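PDB 4KNC: alginate biosynthesis protein AlgX from Pseudomonas aeruginosa, which takes part in the O-acetylation of the exopolysaccharide alginate and protects the polymer from degradation as it crosses the periplasm. Local coordinates for residues 371-374 / 380-383; 83-88 / 115-120; 32-37 / 147-152. All blocks are in the same frame, centred on the assembly; numbering follows the deposited sequence.

Contact 1 of 3, residues 371-374 / 380-383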
loop_
_atom_site.group_PDB
_atom_site.type_symbol
_atom_site.label_atom_id
_atom_site.label_comp_id
_atom_site.label_asym_id
_atom_site.label_seq_id
_atom_site.Cartn_x
_atom_site.Cartn_y
_atom_site.Cartn_z
ATOM N N ASN A 371 5.847 -3.459 21.327
ATOM C CA ASN A 371 6.645 -4.606 21.746
ATOM C C ASN A 371 7.988 -4.224 22.322
ATOM O O ASN A 371 8.664 -3.330 21.817
ATOM C CB ASN A 371 6.939 -5.516 20.553
ATOM C CG ASN A 371 5.696 -6.013 19.879
ATOM O OD1 ASN A 371 5.096 -6.992 20.316
ATOM N ND2 ASN A 371 5.309 -5.357 18.791
ATOM N N THR A 372 8.401 -4.942 23.349
ATOM C CA THR A 372 9.778 -4.855 23.796
ATOM C C THR A 372 10.362 -6.246 23.794
ATOM O O THR A 372 9.747 -7.178 24.304
ATOM C CB THR A 372 9.899 -4.214 25.191
ATOM O OG1 THR A 372 9.226 -2.952 25.176
ATOM C CG2 THR A 372 11.359 -3.988 25.529
ATOM N N ILE A 373 11.543 -6.377 23.192
ATOM C CA ILE A 373 12.216 -7.654 23.046
ATOM C C ILE A 373 13.559 -7.630 23.763
ATOM O O ILE A 373 14.462 -6.896 23.357
ATOM C CB ILE A 373 12.476 -7.972 21.560
ATOM C CG1 ILE A 373 11.156 -8.153 20.804
ATOM C CG2 ILE A 373 13.299 -9.203 21.454
ATOM C CD1 ILE A 373 10.574 -6.857 20.199
ATOM N N TRP A 374 13.683 -8.428 24.826
ATOM C CA TRP A 374 14.918 -8.518 25.606
ATOM C C TRP A 374 15.746 -9.726 25.198
ATOM O O TRP A 374 15.205 -10.819 24.936
ATOM C CB TRP A 374 14.633 -8.630 27.113
ATOM C CG TRP A 374 14.128 -7.377 27.749
ATOM C CD1 TRP A 374 12.824 -7.025 27.943
ATOM C CD2 TRP A 374 14.915 -6.303 28.281
ATOM N NE1 TRP A 374 12.751 -5.797 28.556
ATOM C CE2 TRP A 374 14.022 -5.334 28.774
ATOM C CE3 TRP A 374 16.288 -6.067 28.381
ATOM C CZ2 TRP A 374 14.457 -4.145 29.361
ATOM C CZ3 TRP A 374 16.717 -4.887 28.970
ATOM C CH2 TRP A 374 15.808 -3.945 29.450
ATOM N N ARG A 380 17.913 -4.510 24.415
ATOM C CA ARG A 380 16.476 -4.477 24.199
ATOM C C ARG A 380 16.143 -3.863 22.842
ATOM O O ARG A 380 16.890 -3.035 22.328
ATOM C CB ARG A 380 15.819 -3.653 25.298
ATOM C CG ARG A 380 16.397 -2.249 25.409
ATOM C CD ARG A 380 15.761 -1.453 26.530
ATOM N NE ARG A 380 14.343 -1.215 26.294
ATOM C CZ ARG A 380 13.555 -0.537 27.122
ATOM N NH1 ARG A 380 14.046 -0.033 28.247
ATOM N NH2 ARG A 380 12.271 -0.365 26.826
ATOM N N GLU A 381 15.022 -4.273 22.263
ATOM C CA GLU A 381 14.506 -3.606 21.076
ATOM C C GLU A 381 13.085 -3.151 21.343
ATOM O O GLU A 381 12.277 -3.916 21.857
ATOM C CB GLU A 381 14.520 -4.529 19.855
ATOM C CG GLU A 381 14.463 -3.750 18.551
ATOM C CD GLU A 381 13.643 -4.417 17.459
ATOM O OE1 GLU A 381 13.587 -5.667 17.385
ATOM O OE2 GLU A 381 13.052 -3.667 16.661
ATOM N N GLN A 382 12.774 -1.908 21.002
ATOM C CA GLN A 382 11.403 -1.444 21.110
ATOM C C GLN A 382 10.762 -1.304 19.735
ATOM O O GLN A 382 11.046 -0.364 18.996
ATOM C CB GLN A 382 11.339 -0.126 21.870
ATOM C CG GLN A 382 11.746 -0.257 23.314
ATOM C CD GLN A 382 11.719 1.060 24.038
ATOM O OE1 GLN A 382 12.718 1.475 24.624
ATOM N NE2 GLN A 382 10.573 1.728 24.008
ATOM N N LEU A 383 9.886 -2.244 19.403
ATOM C CA LEU A 383 9.225 -2.243 18.110
ATOM C C LEU A 383 7.764 -1.848 18.245
ATOM O O LEU A 383 6.985 -2.551 18.869
ATOM C CB LEU A 383 9.332 -3.620 17.447
ATOM C CG LEU A 383 8.479 -3.759 16.182
ATOM C CD1 LEU A 383 8.842 -2.675 15.176
ATOM C CD2 LEU A 383 8.617 -5.146 15.569
#

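Contact 2 of 3, residues 83-88 / 115-120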
loop_
_atom_site.group_PDB
_atom_site.type_symbol
_atom_site.label_atom_id
_atom_site.label_comp_id
_atom_site.label_asym_id
_atom_site.label_seq_id
_atom_site.Cartn_x
_atom_site.Cartn_y
_atom_site.Cartn_z
ATOM N N VAL A 83 3.735 -4.077 -9.661
ATOM C CA VAL A 83 3.597 -2.810 -8.938
ATOM C C VAL A 83 3.007 -1.714 -9.835
ATOM O O VAL A 83 3.483 -1.460 -10.948
ATOM C CB VAL A 83 4.925 -2.330 -8.241
ATOM C CG1 VAL A 83 4.879 -0.842 -7.941
ATOM C CG2 VAL A 83 5.186 -3.100 -6.942
ATOM N N VAL A 84 1.933 -1.099 -9.354
ATOM C CA VAL A 84 1.357 0.054 -10.015
ATOM C C VAL A 84 1.846 1.303 -9.295
ATOM O O VAL A 84 1.385 1.626 -8.198
ATOM C CB VAL A 84 -0.162 -0.018 -10.019
ATOM C CG1 VAL A 84 -0.756 1.340 -10.440
ATOM C CG2 VAL A 84 -0.620 -1.150 -10.972
ATOM N N TYR A 85 2.811 1.978 -9.905
ATOM C CA TYR A 85 3.467 3.135 -9.318
ATOM C C TYR A 85 2.772 4.366 -9.880
ATOM O O TYR A 85 3.142 4.865 -10.946
ATOM C CB TYR A 85 4.937 3.122 -9.735
ATOM C CG TYR A 85 5.903 4.006 -8.951
ATOM C CD1 TYR A 85 5.965 3.965 -7.553
ATOM C CD2 TYR A 85 6.798 4.839 -9.620
ATOM C CE1 TYR A 85 6.886 4.749 -6.848
ATOM C CE2 TYR A 85 7.718 5.627 -8.926
ATOM C CZ TYR A 85 7.750 5.579 -7.548
ATOM O OH TYR A 85 8.658 6.361 -6.885
ATOM N N GLN A 86 1.736 4.828 -9.183
ATOM C CA GLN A 86 0.866 5.881 -9.719
ATOM C C GLN A 86 1.677 7.151 -10.019
ATOM O O GLN A 86 2.400 7.658 -9.168
ATOM C CB GLN A 86 -0.275 6.186 -8.739
ATOM C CG GLN A 86 -1.466 6.912 -9.387
ATOM C CD GLN A 86 -2.471 7.440 -8.354
ATOM O OE1 GLN A 86 -2.100 7.771 -7.222
ATOM N NE2 GLN A 86 -3.744 7.511 -8.742
ATOM N N PRO A 87 1.594 7.643 -11.255
ATOM C CA PRO A 87 2.410 8.808 -11.624
ATOM C C PRO A 87 1.874 10.124 -11.036
ATOM O O PRO A 87 0.725 10.200 -10.606
ATOM C CB PRO A 87 2.331 8.818 -13.152
ATOM C CG PRO A 87 1.016 8.119 -13.466
ATOM C CD PRO A 87 0.885 7.052 -12.407
ATOM N N THR A 88 2.701 11.157 -11.017
ATOM C CA THR A 88 2.289 12.402 -10.364
ATOM C C THR A 88 1.285 13.197 -11.197
ATOM O O THR A 88 1.145 12.996 -12.409
ATOM C CB THR A 88 3.498 13.274 -9.972
ATOM O OG1 THR A 88 4.314 13.528 -11.126
ATOM C CG2 THR A 88 4.344 12.564 -8.897
ATOM N N LEU A 115 11.041 7.271 -14.866
ATOM C CA LEU A 115 11.314 6.111 -15.733
ATOM C C LEU A 115 12.465 5.256 -15.208
ATOM O O LEU A 115 12.402 4.010 -15.243
ATOM C CB LEU A 115 11.609 6.566 -17.162
ATOM C CG LEU A 115 10.376 7.047 -17.924
ATOM C CD1 LEU A 115 10.796 7.709 -19.213
ATOM C CD2 LEU A 115 9.426 5.875 -18.190
ATOM N N ALA A 116 13.505 5.930 -14.711
ATOM C CA ALA A 116 14.616 5.240 -14.052
ATOM C C ALA A 116 14.125 4.385 -12.875
ATOM O O ALA A 116 14.587 3.253 -12.675
ATOM C CB ALA A 116 15.675 6.253 -13.586
ATOM N N THR A 117 13.179 4.930 -12.105
ATOM C CA THR A 117 12.608 4.196 -10.972
ATOM C C THR A 117 11.817 2.959 -11.398
ATOM O O THR A 117 11.936 1.881 -10.799
ATOM C CB THR A 117 11.708 5.135 -10.122
ATOM O OG1 THR A 117 12.516 6.176 -9.569
ATOM C CG2 THR A 117 11.017 4.383 -8.994
ATOM N N ILE A 118 11.002 3.121 -12.435
ATOM C CA ILE A 118 10.329 1.996 -13.085
ATOM C C ILE A 118 11.320 0.881 -13.470
ATOM O O ILE A 118 11.086 -0.315 -13.214
ATOM C CB ILE A 118 9.607 2.477 -14.366
ATOM C CG1 ILE A 118 8.476 3.448 -14.010
ATOM C CG2 ILE A 118 9.077 1.308 -15.158
ATOM C CD1 ILE A 118 7.482 2.892 -12.996
ATOM N N ALA A 119 12.437 1.289 -14.062
ATOM C CA ALA A 119 13.491 0.337 -14.429
ATOM C C ALA A 119 14.040 -0.374 -13.200
ATOM O O ALA A 119 14.309 -1.576 -13.246
ATOM C CB ALA A 119 14.609 1.031 -15.180
ATOM N N ARG A 120 14.198 0.356 -12.096
ATOM C CA ARG A 120 14.688 -0.290 -10.873
ATOM C C ARG A 120 13.691 -1.307 -10.302
ATOM O O ARG A 120 14.086 -2.385 -9.830
ATOM C CB ARG A 120 15.101 0.752 -9.825
ATOM C CG ARG A 120 16.301 1.559 -10.270
ATOM C CD ARG A 120 16.861 2.457 -9.176
ATOM N NE ARG A 120 18.068 3.136 -9.648
ATOM C CZ ARG A 120 18.835 3.932 -8.908
ATOM N NH1 ARG A 120 18.532 4.170 -7.638
ATOM N NH2 ARG A 120 19.910 4.499 -9.444
#

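Contact 3 of 3, residues 32-37 / 147-152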
loop_
_atom_site.group_PDB
_atom_site.type_symbol
_atom_site.label_atom_id
_atom_site.label_comp_id
_atom_site.label_asym_id
_atom_site.label_seq_id
_atom_site.Cartn_x
_atom_site.Cartn_y
_atom_site.Cartn_z
ATOM N N LEU A 32 -2.390 19.906 7.090
ATOM C CA LEU A 32 -1.775 20.738 6.058
ATOM C C LEU A 32 -0.566 20.137 5.330
ATOM O O LEU A 32 -0.304 20.493 4.183
ATOM C CB LEU A 32 -1.414 22.109 6.625
ATOM C CG LEU A 32 -2.628 23.020 6.778
ATOM C CD1 LEU A 32 -2.230 24.412 7.335
ATOM C CD2 LEU A 32 -3.326 23.130 5.445
ATOM N N GLY A 33 0.152 19.233 5.989
ATOM C CA GLY A 33 1.394 18.689 5.454
ATOM C C GLY A 33 1.238 17.876 4.175
ATOM O O GLY A 33 2.211 17.649 3.448
ATOM N N PHE A 34 0.009 17.444 3.902
ATOM C CA PHE A 34 -0.299 16.696 2.695
ATOM C C PHE A 34 -0.473 17.594 1.460
ATOM O O PHE A 34 -0.679 17.090 0.353
ATOM C CB PHE A 34 -1.568 15.864 2.926
ATOM C CG PHE A 34 -1.847 14.855 1.840
ATOM C CD1 PHE A 34 -1.012 13.771 1.649
ATOM C CD2 PHE A 34 -2.956 14.989 1.020
ATOM C CE1 PHE A 34 -1.278 12.835 0.641
ATOM C CE2 PHE A 34 -3.228 14.063 0.013
ATOM C CZ PHE A 34 -2.393 12.987 -0.178
ATOM N N PHE A 35 -0.381 18.912 1.638
ATOM C CA PHE A 35 -0.662 19.843 0.539
ATOM C C PHE A 35 0.496 20.782 0.176
ATOM O O PHE A 35 0.359 21.632 -0.698
ATOM C CB PHE A 35 -1.914 20.656 0.848
ATOM C CG PHE A 35 -3.087 19.819 1.259
ATOM C CD1 PHE A 35 -3.864 19.180 0.303
ATOM C CD2 PHE A 35 -3.404 19.653 2.600
ATOM C CE1 PHE A 35 -4.951 18.387 0.681
ATOM C CE2 PHE A 35 -4.484 18.858 2.987
ATOM C CZ PHE A 35 -5.261 18.223 2.026
ATOM N N THR A 36 1.634 20.607 0.840
ATOM C CA THR A 36 2.764 21.529 0.747
ATOM C C THR A 36 3.407 21.668 -0.639
ATOM O O THR A 36 3.832 20.671 -1.211
ATOM C CB THR A 36 3.868 21.058 1.712
ATOM O OG1 THR A 36 3.264 20.655 2.947
ATOM C CG2 THR A 36 4.887 22.154 1.962
ATOM N N HIS A 37 3.434 22.875 -1.214
ATOM C CA HIS A 37 2.517 23.956 -0.883
ATOM C C HIS A 37 1.630 24.143 -2.133
ATOM O O HIS A 37 1.998 23.701 -3.231
ATOM C CB HIS A 37 3.259 25.247 -0.485
ATOM C CG HIS A 37 3.918 25.969 -1.626
ATOM N ND1 HIS A 37 5.284 25.958 -1.823
ATOM C CD2 HIS A 37 3.403 26.747 -2.610
ATOM C CE1 HIS A 37 5.578 26.678 -2.891
ATOM N NE2 HIS A 37 4.455 27.167 -3.387
ATOM N N GLY A 147 -8.728 19.383 -7.981
ATOM C CA GLY A 147 -8.228 19.807 -6.684
ATOM C C GLY A 147 -8.182 18.653 -5.699
ATOM O O GLY A 147 -8.485 18.819 -4.521
ATOM N N ASP A 148 -7.800 17.473 -6.190
ATOM C CA ASP A 148 -7.768 16.278 -5.354
ATOM C C ASP A 148 -6.608 15.383 -5.781
ATOM O O ASP A 148 -6.074 15.539 -6.877
ATOM C CB ASP A 148 -9.097 15.519 -5.449
ATOM C CG ASP A 148 -9.251 14.472 -4.359
ATOM O OD1 ASP A 148 -9.444 14.847 -3.178
ATOM O OD2 ASP A 148 -9.200 13.268 -4.679
ATOM N N HIS A 149 -6.227 14.457 -4.906
ATOM C CA HIS A 149 -5.110 13.548 -5.163
ATOM C C HIS A 149 -5.535 12.231 -5.845
ATOM O O HIS A 149 -4.693 11.435 -6.235
ATOM C CB HIS A 149 -4.360 13.253 -3.848
ATOM C CG HIS A 149 -5.209 12.601 -2.799
ATOM N ND1 HIS A 149 -6.259 13.251 -2.182
ATOM C CD2 HIS A 149 -5.160 11.363 -2.247
ATOM C CE1 HIS A 149 -6.825 12.437 -1.305
ATOM N NE2 HIS A 149 -6.175 11.287 -1.323
ATOM N N HIS A 150 -6.836 11.989 -5.965
ATOM C CA HIS A 150 -7.318 10.784 -6.642
ATOM C C HIS A 150 -7.380 11.001 -8.148
ATOM O O HIS A 150 -7.630 12.120 -8.603
ATOM C CB HIS A 150 -8.712 10.388 -6.143
ATOM C CG HIS A 150 -8.739 9.979 -4.704
ATOM N ND1 HIS A 150 -9.147 10.832 -3.700
ATOM C CD2 HIS A 150 -8.383 8.822 -4.097
ATOM C CE1 HIS A 150 -9.048 10.210 -2.536
ATOM N NE2 HIS A 150 -8.581 8.994 -2.748
ATOM N N TRP A 151 -7.141 9.939 -8.918
ATOM C CA TRP A 151 -7.478 9.965 -10.331
ATOM C C TRP A 151 -8.998 9.978 -10.465
ATOM O O TRP A 151 -9.705 9.555 -9.558
ATOM C CB TRP A 151 -6.861 8.768 -11.104
ATOM C CG TRP A 151 -6.972 7.393 -10.461
ATOM C CD1 TRP A 151 -7.916 6.959 -9.558
ATOM C CD2 TRP A 151 -6.093 6.276 -10.685
ATOM N NE1 TRP A 151 -7.676 5.644 -9.213
ATOM C CE2 TRP A 151 -6.561 5.207 -9.889
ATOM C CE3 TRP A 151 -4.949 6.084 -11.470
ATOM C CZ2 TRP A 151 -5.918 3.965 -9.859
ATOM C CZ3 TRP A 151 -4.317 4.862 -11.432
ATOM C CH2 TRP A 151 -4.809 3.810 -10.642
ATOM N N THR A 152 -9.500 10.485 -11.581
ATOM C CA THR A 152 -10.907 10.303 -11.909
ATOM C C THR A 152 -11.073 8.859 -12.392
ATOM O O THR A 152 -10.077 8.186 -12.670
ATOM C CB THR A 152 -11.321 11.218 -13.060
ATOM O OG1 THR A 152 -10.509 10.934 -14.218
ATOM C CG2 THR A 152 -11.169 12.686 -12.658
#

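Contact 1 of 3, residues 371-374 / 380-383
W374 and R380 meet as a non-hydrogen-bonded pair in which the arginine chain runs alongside the indole. R380 CB sits over the face of the six-membered ring, 3.9 Å from its centroid and only 8° off the normal, a CH-pi contact. Farther along, R380 CD lies 3.8 Å from W374 CH2, while CZ2 of the indole lies over a face of the guanidinium. The R380 torsions explain this course: chi1 of 55° sets CG between the backbone N and the carbonyl carbon, and a later bend at chi3 brings NH2 within 4.0 Å of T372 CG2. T372, W374, R380 and Q382 share this face of the sheet.

On the other face lie N371, I373, E381 and L383. N371 and L383 are a hydrogen-bonded pair, L383 N donating to N371 O. In return L383 O is gripped twice, by N371 N at 2.9 Å and by N371 ND2 at 3.3 Å, the two donors arriving from opposite faces of the carbonyl plane. The amide of N371 thus adds a side-chain bond to the backbone pairing, and the acceptor lies close to its plane. Beside it, I373 CD1 makes a looser apolar contact, 4.4 Å from L383 CB. I373 and E381 form the second hydrogen-bonded pair, each backbone N donating to the other residue's O at 2.9 Å.

Farther out, strand 412-418 flanks 371-374 through backbone bonds to T372 and W374, and E416 gives W374 NE1 a weak hydrogen bond. F399 of strand 396-400, in the other sheet of the module, packs on N371 and L383. R311, from the SGNH hydrolase-like region, forms a salt bridge with E381 and so ties the two domains together. The whole is an antiparallel beta hairpin at the margin of one sheet of the carbohydrate-binding module, with 380-386 as its outermost strand.

Contact 2 of 3, residues 83-88 / 115-120
Y85 and I118 mark the nearest approach of the two backbones, their CA atoms 7.9 Å apart, where strand 80-85 passes helix 107-123. At that spacing only side chains touch, and the contact illustrates how one aromatic side chain can bridge from a strand to the helix packed against it.

The Y85 side chain leaves the strand with CG anti to the backbone N (chi1 -164°), which carries the ring to the helix. Of the helical residues 115-120, T117 comes closest, with CG2 3.5 Å from Y85 CE2 and 3.7 Å from Y85 OH; the two side chains cross at about a right angle. With OG1 hydrogen-bonded to N113 O, one turn back in the same helix, T117 turns its methyl to the ring. Nearer the root of the tyrosine, I118 CD1 packs 4.0 Å from Y85 CD2 and 4.1 Å from Y85 CB, so two consecutive helical residues meet different parts of one side chain, I118 near its root and T117 near its hydroxyl end. The buried phenol is not left without a partner: Y85 OH accepts a hydrogen bond from G58 N, which anchors the far end of the side chain.

F121 meets the same ring edge-to-face, and Y114 both contacts it and bonds through OH to Y85 O. F298 of strand 293-298 packs on Y85 from the neighbouring strand, while W64 of helix 61-76 touches T117, so the contact lies between the border strand of the parallel sheet and two helices.

Contact 3 of 3, residues 32-37 / 147-152
F34 and H149 are brought together by two irregular loops, one leading into strand 38-40 and the other into helix 153-169, whose backbones approach only closely enough for this pair of rings to meet. F34 offers its edge to the face of H149, a T-shaped stack with centroids 5.0 Å apart and planes at 86°. F34 CE2 reaches H149 CG at 3.7 Å, and on the same face F34 CZ lies 3.8 Å from H149 CD2. A chi1 of -169° swings the F34 ring away from its own backbone N and out toward H149.

H149 is a layer between two different neighbours. Opposite the face that receives F34, H150 ND1 lies 3.7 Å above the ring plane, near its rim. F195 of helix 194-203 also contacts H149.

The next layer belongs to the active site. D148 OD2 takes two bonds from H150, one from ND1 at 2.6 Å and one from the backbone N at 3.0 Å. The ND1 bond uses the syn lone pair, whereas the backbone N comes from above the carboxylate plane and closes an Asx turn. One oxygen thus ties the carboxylate to both the backbone and the ring of H150, which limits how far either group can turn, and D148 OD1 is held in turn by T194 N. On its far side, H150 NE2 is hydrogen-bonded to S243 OG.

D148, H150 and S243 therefore have the charge-relay geometry of a Ser-His-Asp catalytic triad, consistent with the inferred assignment of D148 to the active site, of H150 as proton acceptor and of S243 as nucleophile. H149 lies beside it, its side chain about 5 Å from that of S243, so the F34 stack joins the N-terminal loop to the margin of an SGNH hydrolase-like active site.

How the contacts relate
Contacts 2 and 3 belong to one neighbourhood: their centres are 19 Å apart and they touch directly, with Q86 NE2 packed 3.3 Å from W151 CD2. In sequence, contact 2 is nested within the loop that contact 3 closes. Q86 and W151 also both hydrogen-bond to N244, which follows the inferred nucleophile S243, so the end of segment 83-88 and the loop carrying D148 and H150 converge beside the active site. Contact 1 stands apart in the carbohydrate-binding module, its nearest atoms about 22 Å from contact 2 and about 23 Å from contact 3. Together they illustrate a two-domain layout, with the probable acetyltransferase site in one domain and a possible alginate-binding module in the other.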